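Local coordinates for protein KLLA0F20702p (Kluyveromyces lactis, PDB 5Y5A) that is the Est1 subunit of yeast telomerase, which probably helps to bring the enzyme to telomeres by binding the telomeric protein Cdc13, at residues F217-P220 with L221-D225; Q328-K331 with N332-H335; S452-N455 with L456-L460; H373-Q376 with M377-V381. All coordinates share one frame; numbering follows the deposited sequence.

Contact 1 of 4, residues F217-P220 with L221-D225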
# COMPACT_ATOMS: atom_id res chain seq x y z
N PHE A 217 12.91 10.77 -5.93
CA PHE A 217 11.97 9.93 -6.65
C PHE A 217 10.57 10.51 -6.60
O PHE A 217 9.59 9.82 -6.80
CB PHE A 217 12.00 8.51 -6.08
CG PHE A 217 13.25 7.76 -6.43
CD1 PHE A 217 13.36 7.09 -7.63
CD2 PHE A 217 14.35 7.80 -5.58
CE1 PHE A 217 14.53 6.42 -7.96
CE2 PHE A 217 15.52 7.14 -5.90
CZ PHE A 217 15.61 6.44 -7.09
N GLN A 218 10.51 11.81 -6.35
CA GLN A 218 9.25 12.52 -6.24
C GLN A 218 8.42 12.38 -7.52
O GLN A 218 7.21 12.20 -7.46
CB GLN A 218 9.49 14.00 -5.93
CG GLN A 218 8.28 14.73 -5.38
CD GLN A 218 8.55 16.20 -5.14
OE1 GLN A 218 9.22 16.85 -5.93
NE2 GLN A 218 8.04 16.72 -4.03
N LYS A 219 9.08 12.47 -8.67
CA LYS A 219 8.36 12.46 -9.95
C LYS A 219 7.77 11.08 -10.29
O LYS A 219 6.59 10.99 -10.65
CB LYS A 219 9.27 12.95 -11.08
CG LYS A 219 8.53 13.26 -12.37
CD LYS A 219 9.45 13.92 -13.38
CE LYS A 219 8.69 14.35 -14.62
NZ LYS A 219 9.59 15.02 -15.61
N PRO A 220 8.56 10.00 -10.17
CA PRO A 220 7.88 8.72 -10.43
C PRO A 220 6.82 8.40 -9.37
O PRO A 220 5.81 7.78 -9.70
CB PRO A 220 9.03 7.70 -10.40
CG PRO A 220 10.16 8.38 -9.70
CD PRO A 220 10.01 9.83 -10.03
N LEU A 221 7.04 8.83 -8.13
CA LEU A 221 6.08 8.59 -7.07
C LEU A 221 4.76 9.28 -7.34
O LEU A 221 3.71 8.76 -6.99
CB LEU A 221 6.64 9.03 -5.72
CG LEU A 221 7.68 8.09 -5.11
CD1 LEU A 221 8.29 8.69 -3.86
CD2 LEU A 221 7.05 6.76 -4.79
N ARG A 222 4.79 10.44 -7.99
CA ARG A 222 3.55 11.13 -8.31
C ARG A 222 2.72 10.35 -9.34
O ARG A 222 1.51 10.21 -9.18
CB ARG A 222 3.81 12.54 -8.84
CG ARG A 222 2.53 13.35 -9.02
CD ARG A 222 2.75 14.65 -9.79
NE ARG A 222 2.89 14.42 -11.23
CZ ARG A 222 2.45 15.26 -12.16
NH1 ARG A 222 1.84 16.39 -11.80
NH2 ARG A 222 2.62 14.98 -13.44
N TYR A 223 3.38 9.84 -10.37
CA TYR A 223 2.71 9.04 -11.39
C TYR A 223 2.15 7.75 -10.79
O TYR A 223 1.03 7.35 -11.09
CB TYR A 223 3.65 8.71 -12.54
CG TYR A 223 3.89 9.87 -13.49
CD1 TYR A 223 2.89 10.31 -14.35
CD2 TYR A 223 5.11 10.53 -13.51
CE1 TYR A 223 3.10 11.37 -15.21
CE2 TYR A 223 5.33 11.59 -14.37
CZ TYR A 223 4.32 12.01 -15.22
OH TYR A 223 4.54 13.07 -16.08
N LEU A 224 2.94 7.11 -9.94
CA LEU A 224 2.51 5.89 -9.27
C LEU A 224 1.33 6.16 -8.34
O LEU A 224 0.40 5.37 -8.25
CB LEU A 224 3.68 5.27 -8.51
CG LEU A 224 4.85 4.74 -9.35
CD1 LEU A 224 5.97 4.23 -8.46
CD2 LEU A 224 4.36 3.64 -10.28
N ASP A 225 1.38 7.30 -7.65
CA ASP A 225 0.28 7.69 -6.77
C ASP A 225 -1.02 7.81 -7.55
O ASP A 225 -2.07 7.34 -7.11
CB ASP A 225 0.59 9.01 -6.06
CG ASP A 225 1.50 8.83 -4.87
OD1 ASP A 225 2.18 7.78 -4.79
OD2 ASP A 225 1.55 9.74 -4.02

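Contact 2 of 4, residues Q328-K331 with N332-H335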
# COMPACT_ATOMS: atom_id res chain seq x y z
N GLN A 328 14.34 -18.42 11.48
CA GLN A 328 15.71 -18.89 11.31
C GLN A 328 16.63 -17.77 10.84
O GLN A 328 17.75 -17.64 11.31
CB GLN A 328 15.76 -20.05 10.33
CG GLN A 328 15.08 -21.29 10.86
CD GLN A 328 15.63 -21.69 12.21
OE1 GLN A 328 16.84 -21.88 12.37
NE2 GLN A 328 14.75 -21.79 13.20
N THR A 329 16.14 -16.97 9.89
CA THR A 329 16.90 -15.85 9.38
C THR A 329 17.24 -14.87 10.51
O THR A 329 18.32 -14.31 10.54
CB THR A 329 16.14 -15.12 8.26
OG1 THR A 329 15.85 -16.04 7.20
CG2 THR A 329 16.97 -13.96 7.71
N TRP A 330 16.32 -14.68 11.45
CA TRP A 330 16.53 -13.68 12.50
C TRP A 330 17.09 -14.26 13.80
O TRP A 330 17.15 -13.57 14.81
CB TRP A 330 15.23 -12.93 12.76
CG TRP A 330 14.96 -11.92 11.67
CD1 TRP A 330 14.19 -12.10 10.57
CD2 TRP A 330 15.51 -10.59 11.57
NE1 TRP A 330 14.20 -10.97 9.79
CE2 TRP A 330 15.00 -10.03 10.38
CE3 TRP A 330 16.36 -9.83 12.36
CZ2 TRP A 330 15.33 -8.74 9.96
CZ3 TRP A 330 16.69 -8.54 11.95
CH2 TRP A 330 16.17 -8.01 10.76
N LYS A 331 17.54 -15.51 13.76
CA LYS A 331 18.29 -16.08 14.87
C LYS A 331 19.77 -16.14 14.52
O LYS A 331 20.61 -16.37 15.39
CB LYS A 331 17.78 -17.48 15.22
CG LYS A 331 16.42 -17.50 15.90
CD LYS A 331 15.90 -18.93 16.08
CE LYS A 331 14.51 -18.95 16.71
NZ LYS A 331 13.95 -20.33 16.84
N ASN A 332 20.09 -15.93 13.24
CA ASN A 332 21.45 -16.16 12.74
C ASN A 332 22.20 -14.92 12.26
O ASN A 332 23.15 -15.05 11.48
CB ASN A 332 21.40 -17.17 11.59
CG ASN A 332 21.12 -18.59 12.06
OD1 ASN A 332 21.53 -18.99 13.15
ND2 ASN A 332 20.42 -19.36 11.23
N ASN A 333 21.81 -13.73 12.70
CA ASN A 333 22.54 -12.54 12.29
C ASN A 333 23.03 -11.72 13.47
O ASN A 333 22.69 -12.00 14.62
CB ASN A 333 21.69 -11.67 11.34
CG ASN A 333 20.54 -10.99 12.04
OD1 ASN A 333 20.74 -10.05 12.81
ND2 ASN A 333 19.31 -11.43 11.75
N ARG A 334 23.85 -10.71 13.18
CA ARG A 334 24.50 -9.91 14.21
C ARG A 334 23.52 -9.12 15.08
O ARG A 334 23.88 -8.66 16.17
CB ARG A 334 25.52 -8.96 13.58
CG ARG A 334 24.95 -7.98 12.55
CD ARG A 334 26.09 -7.30 11.83
NE ARG A 334 25.70 -6.22 10.93
CZ ARG A 334 25.48 -6.37 9.63
NH1 ARG A 334 25.59 -7.56 9.07
NH2 ARG A 334 25.15 -5.32 8.89
N HIS A 335 22.29 -8.97 14.62
CA HIS A 335 21.26 -8.26 15.37
C HIS A 335 20.31 -9.20 16.09
O HIS A 335 19.36 -8.76 16.74
CB HIS A 335 20.46 -7.33 14.45
CG HIS A 335 21.26 -6.20 13.89
ND1 HIS A 335 21.69 -5.14 14.65
CD2 HIS A 335 21.71 -5.96 12.63
CE1 HIS A 335 22.37 -4.29 13.89
NE2 HIS A 335 22.39 -4.77 12.66

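Contact 3 of 4, residues S452-N455 with L456-L460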
# COMPACT_ATOMS: atom_id res chain seq x y z
N SER A 452 -8.84 -3.00 26.88
CA SER A 452 -8.50 -1.76 26.17
C SER A 452 -9.69 -1.17 25.42
O SER A 452 -9.91 0.04 25.46
CB SER A 452 -7.34 -2.01 25.19
OG SER A 452 -6.11 -2.03 25.88
N MET A 453 -10.46 -2.01 24.74
CA MET A 453 -11.61 -1.54 23.97
C MET A 453 -12.72 -1.05 24.87
O MET A 453 -13.44 -0.11 24.53
CB MET A 453 -12.12 -2.64 23.04
CG MET A 453 -11.21 -2.88 21.84
SD MET A 453 -10.55 -1.35 21.13
CE MET A 453 -11.89 -0.83 20.08
N VAL A 454 -12.87 -1.69 26.03
CA VAL A 454 -13.82 -1.24 27.05
C VAL A 454 -13.48 0.17 27.54
O VAL A 454 -14.37 1.03 27.64
CB VAL A 454 -13.83 -2.23 28.25
CG1 VAL A 454 -14.41 -1.56 29.50
CG2 VAL A 454 -14.60 -3.50 27.87
N ASN A 455 -12.21 0.41 27.85
CA ASN A 455 -11.75 1.73 28.29
C ASN A 455 -11.98 2.79 27.23
O ASN A 455 -12.45 3.89 27.53
CB ASN A 455 -10.26 1.71 28.66
CG ASN A 455 -9.98 0.87 29.88
OD1 ASN A 455 -10.87 0.59 30.67
ND2 ASN A 455 -8.72 0.47 30.04
N LEU A 456 -11.65 2.45 25.98
CA LEU A 456 -11.82 3.38 24.87
C LEU A 456 -13.30 3.64 24.63
O LEU A 456 -13.72 4.79 24.49
CB LEU A 456 -11.17 2.83 23.59
CG LEU A 456 -11.22 3.81 22.42
CD1 LEU A 456 -10.51 5.11 22.82
CD2 LEU A 456 -10.62 3.22 21.16
N THR A 457 -14.09 2.57 24.58
CA THR A 457 -15.52 2.71 24.33
C THR A 457 -16.17 3.55 25.43
O THR A 457 -16.99 4.42 25.13
CB THR A 457 -16.20 1.32 24.22
OG1 THR A 457 -15.47 0.51 23.30
CG2 THR A 457 -17.64 1.46 23.73
N ASN A 458 -15.78 3.32 26.68
CA ASN A 458 -16.32 4.10 27.80
C ASN A 458 -15.98 5.59 27.69
O ASN A 458 -16.81 6.44 28.03
CB ASN A 458 -15.84 3.56 29.16
CG ASN A 458 -16.59 2.29 29.59
OD1 ASN A 458 -17.64 1.98 29.06
ND2 ASN A 458 -16.04 1.58 30.57
N GLU A 459 -14.77 5.91 27.23
CA GLU A 459 -14.41 7.32 27.02
C GLU A 459 -15.23 7.91 25.88
O GLU A 459 -15.66 9.05 25.94
CB GLU A 459 -12.91 7.47 26.70
CG GLU A 459 -11.97 7.06 27.82
CD GLU A 459 -12.15 7.91 29.07
OE1 GLU A 459 -12.02 7.36 30.18
OE2 GLU A 459 -12.42 9.12 28.93
N LEU A 460 -15.45 7.12 24.84
CA LEU A 460 -16.24 7.58 23.71
C LEU A 460 -17.68 7.84 24.13
O LEU A 460 -18.25 8.88 23.80
CB LEU A 460 -16.17 6.58 22.56
CG LEU A 460 -14.74 6.46 22.00
CD1 LEU A 460 -14.67 5.50 20.83
CD2 LEU A 460 -14.22 7.83 21.61

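Contact 4 of 4, residues H373-Q376 with M377-V381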
# COMPACT_ATOMS: atom_id res chain seq x y z
N HIS A 373 -1.00 -11.88 7.43
CA HIS A 373 -1.42 -12.62 6.25
C HIS A 373 -0.22 -12.94 5.35
O HIS A 373 -0.24 -13.93 4.64
CB HIS A 373 -2.49 -11.85 5.47
CG HIS A 373 -3.69 -11.51 6.29
ND1 HIS A 373 -4.78 -12.35 6.39
CD2 HIS A 373 -3.96 -10.44 7.08
CE1 HIS A 373 -5.68 -11.81 7.20
NE2 HIS A 373 -5.21 -10.65 7.63
N MET A 374 0.82 -12.12 5.40
CA MET A 374 2.09 -12.50 4.78
C MET A 374 2.56 -13.81 5.41
O MET A 374 2.94 -14.76 4.71
CB MET A 374 3.15 -11.41 4.95
CG MET A 374 2.80 -10.07 4.30
SD MET A 374 2.52 -10.18 2.52
CE MET A 374 4.21 -10.35 1.92
N TYR A 375 2.54 -13.86 6.74
CA TYR A 375 2.90 -15.05 7.50
C TYR A 375 2.15 -16.29 6.99
O TYR A 375 2.75 -17.35 6.82
CB TYR A 375 2.60 -14.84 9.00
CG TYR A 375 3.00 -16.01 9.90
CD1 TYR A 375 2.26 -17.18 9.92
CD2 TYR A 375 4.11 -15.93 10.74
CE1 TYR A 375 2.61 -18.25 10.72
CE2 TYR A 375 4.47 -17.00 11.55
CZ TYR A 375 3.71 -18.15 11.53
OH TYR A 375 4.04 -19.22 12.33
N GLN A 376 0.84 -16.18 6.78
CA GLN A 376 0.05 -17.35 6.39
C GLN A 376 0.35 -17.77 4.97
O GLN A 376 0.35 -18.96 4.67
CB GLN A 376 -1.45 -17.07 6.56
CG GLN A 376 -1.85 -16.76 8.00
CD GLN A 376 -3.35 -16.72 8.18
OE1 GLN A 376 -3.90 -17.38 9.06
NE2 GLN A 376 -4.03 -15.95 7.32
N MET A 377 0.61 -16.81 4.09
CA MET A 377 0.95 -17.17 2.72
C MET A 377 2.35 -17.77 2.64
O MET A 377 2.59 -18.69 1.87
CB MET A 377 0.86 -15.97 1.78
CG MET A 377 -0.55 -15.47 1.56
SD MET A 377 -0.51 -13.99 0.54
CE MET A 377 -0.25 -14.71 -1.08
N ILE A 378 3.26 -17.27 3.47
CA ILE A 378 4.66 -17.69 3.39
C ILE A 378 4.88 -19.03 4.10
O ILE A 378 5.58 -19.90 3.59
CB ILE A 378 5.60 -16.60 3.97
CG1 ILE A 378 5.68 -15.42 2.99
CG2 ILE A 378 6.98 -17.16 4.24
CD1 ILE A 378 6.31 -14.16 3.57
N ASN A 379 4.26 -19.20 5.27
CA ASN A 379 4.45 -20.41 6.05
C ASN A 379 3.35 -21.47 5.89
O ASN A 379 3.48 -22.59 6.40
CB ASN A 379 4.61 -20.03 7.52
CG ASN A 379 5.90 -19.27 7.78
OD1 ASN A 379 6.95 -19.61 7.23
ND2 ASN A 379 5.83 -18.23 8.59
N GLY A 380 2.29 -21.13 5.17
CA GLY A 380 1.23 -22.08 4.83
C GLY A 380 0.16 -22.22 5.91
O GLY A 380 0.21 -21.57 6.95
N VAL A 381 -0.81 -23.08 5.63
CA VAL A 381 -1.87 -23.42 6.57
C VAL A 381 -1.31 -24.18 7.78
O VAL A 381 -0.64 -25.20 7.61
CB VAL A 381 -2.95 -24.27 5.88
CG1 VAL A 381 -3.95 -24.84 6.88
CG2 VAL A 381 -3.65 -23.44 4.81

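Contact 1 of 4, residues F217-P220 with L221-D225
Leu-221 packs back on Phe-217, one helical turn earlier, in the first turn of helix 218-230, where Phe-217 holds the N-cap position. The CD1 methyl of Leu-221 lies 4.3 Å from CB of Phe-217, while the Phe-217 ring itself leads away from the turn. The backbone bond from Leu-221 N to Phe-217 O, 3.0 Å long, sets this spacing; Leu-224 N continues the helix by donating to Pro-220 O with an N-H...O angle of 164°. Pro-220, with no N-H to give, fits this first turn, where no earlier carbonyl of the helix needs one. With chi1 at -76° the Leu-221 CG stands beside its own backbone N, which brings it within 3.1 Å of Phe-217 O and drapes the branch over that carbonyl. Replacing Leu-221 by an alanine would probably lose the CD1 contact with Phe-217 CB, thin the cover of Phe-217 O and open a gap against Arg-241 of helix 235-247. Further out, the Phe-217 ring meets those of His-247 and Tyr-212. Pro-220 and Tyr-223 turn to Ile-203 and Ile-195 of helix 179-206, so the turn is wedged between two helices, consistent with the TPR-like helical stacking of the family. Lys-219 and Tyr-223 run side by side in the same direction, the extended lysine chain passing along the ring, with Lys-219 CG 4.1 Å from Tyr-223 CE2.

Contact 2 of 4, residues Q328-K331 with N332-H335
Asn-333 spends both ends of its side-chain amide on main-chain atoms, one behind it and one ahead. ND2 donates to Thr-329 O at 3.3 Å with an N-H...O angle of 152°, the oxygen tilted somewhat out of the amide plane. OD1 accepts from His-335 N at 2.6 Å, two residues on. The same ND2 also comes up to the six-membered part of the Trp-330 indole, 3.4 Å from CE3, with the amide standing nearly upright to the ring, their planes 85° apart. A chi1 of 70° puts CG of Asn-333 between its own N and carbonyl carbon, folding the amide back over the chain to where both carbonyl and N-H can be met. The bond from OD1 makes an Asx turn, in a loop that joins helix 318-325 to the long helix 339-379. Asn-332, on the surface, contributes mainly by contact: its CB sits 3.7 Å from Gln-328 O, and ND2 approaches that oxygen at an angle too poor for a hydrogen bond. Trp-330 is buried, its ring resting on Pro-319 and Ser-323 of helix 318-325 while NE1 bonds to Leu-279 O. Thr-329 OG1 bonds to Gly-280 O, and His-335 reaches helix 285-298 through NE2, which bonds to Leu-291 O.

Contact 3 of 4, residues S452-N455 with L456-L460
Ser-452 O takes the N-H of Leu-456 at 3.0 Å, the first of four successive i to i+4 backbone bonds across this stretch of helix 447-462. Met-453 O accepts from Thr-457 N at 2.8 Å and also from Thr-457 OG1 at 2.5 Å, a separation shorter than usual that should be read with caution. With chi1 at -50° the threonine OG1 stands beside its own backbone N and turns to the same carbonyl. The methyl CE of Met-453 also reaches across to Leu-456, 4.4 Å from CD2, where both side chains face helix 385-410. This buried helix is lodged between helix 385-410, where the Ser-452 hydroxyl bonds to Asp-407, and helix 526-546, where Asn-541 is a second partner of Thr-457 OG1, and it meets strand 560-563 of the small antiparallel hairpin. Val-454 O accepts from Asn-458 N, and its CG1 methyl lies 3.7 Å from Asn-458 ND2, the two side chains running alongside each other and pointing the same way. Asn-458 sends OD1 to Tyr-561 N on that strand. A leucine in its place would probably leave the Tyr-561 N-H without this acceptor and weaken the link between helix and hairpin. Asn-455 O accepts from Glu-459 N at 3.1 Å, and Glu-459 CG folds close over the same oxygen, 3.2 Å away.

Contact 4 of 4, residues H373-Q376 with M377-V381
Met-377 N bonds to His-373 O, Ile-378 N to Met-374 O and Asn-379 N to Tyr-375 O, three regular bonds in the last turns of helix 339-379. The next, from Gly-380 N to Gln-376 O, is weak, its N-H...O angle falling to 127°. Gly-380 then leaves helical geometry with a positive phi of 85°, a value that favours glycine, and the helix ends. Asn-379 points ND2 at one face of the Tyr-375 ring, 3.4 Å above its plane and over its centre, with the amide steeply tilted to the ring. Tyr-375 has CG anti to the backbone N (chi1 -177°), which swings the ring forward along the helix to lie beneath that nitrogen. ND2 also bonds to Ile-325 O, which helps to hold the amide in place. On another side of the helix, Ile-378 CD1 meets Met-374 CB at 4.4 Å. Met-374 and Ile-378 both bear on Phe-275 of helix 271-279 and on Ile-325 at the end of helix 318-325. Tyr-375 also touches Ile-325, and on helix 385-410 it meets Ser-390 and Glu-391.

Overall arrangement
Along the chain the order is contact 1, contact 2, contact 4, contact 3. Contact 1 begins helix 218-230, contact 2 lies in the loop between helices 318-325 and 339-379, contact 4 ends helix 339-379, and contact 3 is on helix 447-462. Contacts 2 and 4, centres about 20 Å apart, both bear on helix 318-325; contacts 3 and 4, centres about 32 Å apart, share helix 385-410. Contact 1 lies across the chain's centre from both, its centre about 40 Å from that of contact 3. This mainly helical chain is the TPR-clan and DNA/RNA-binding-family part of a longer Est1, and contacts 2 to 4 fall in the latter family's range; telomerase recruitment is probably the work of the whole protein.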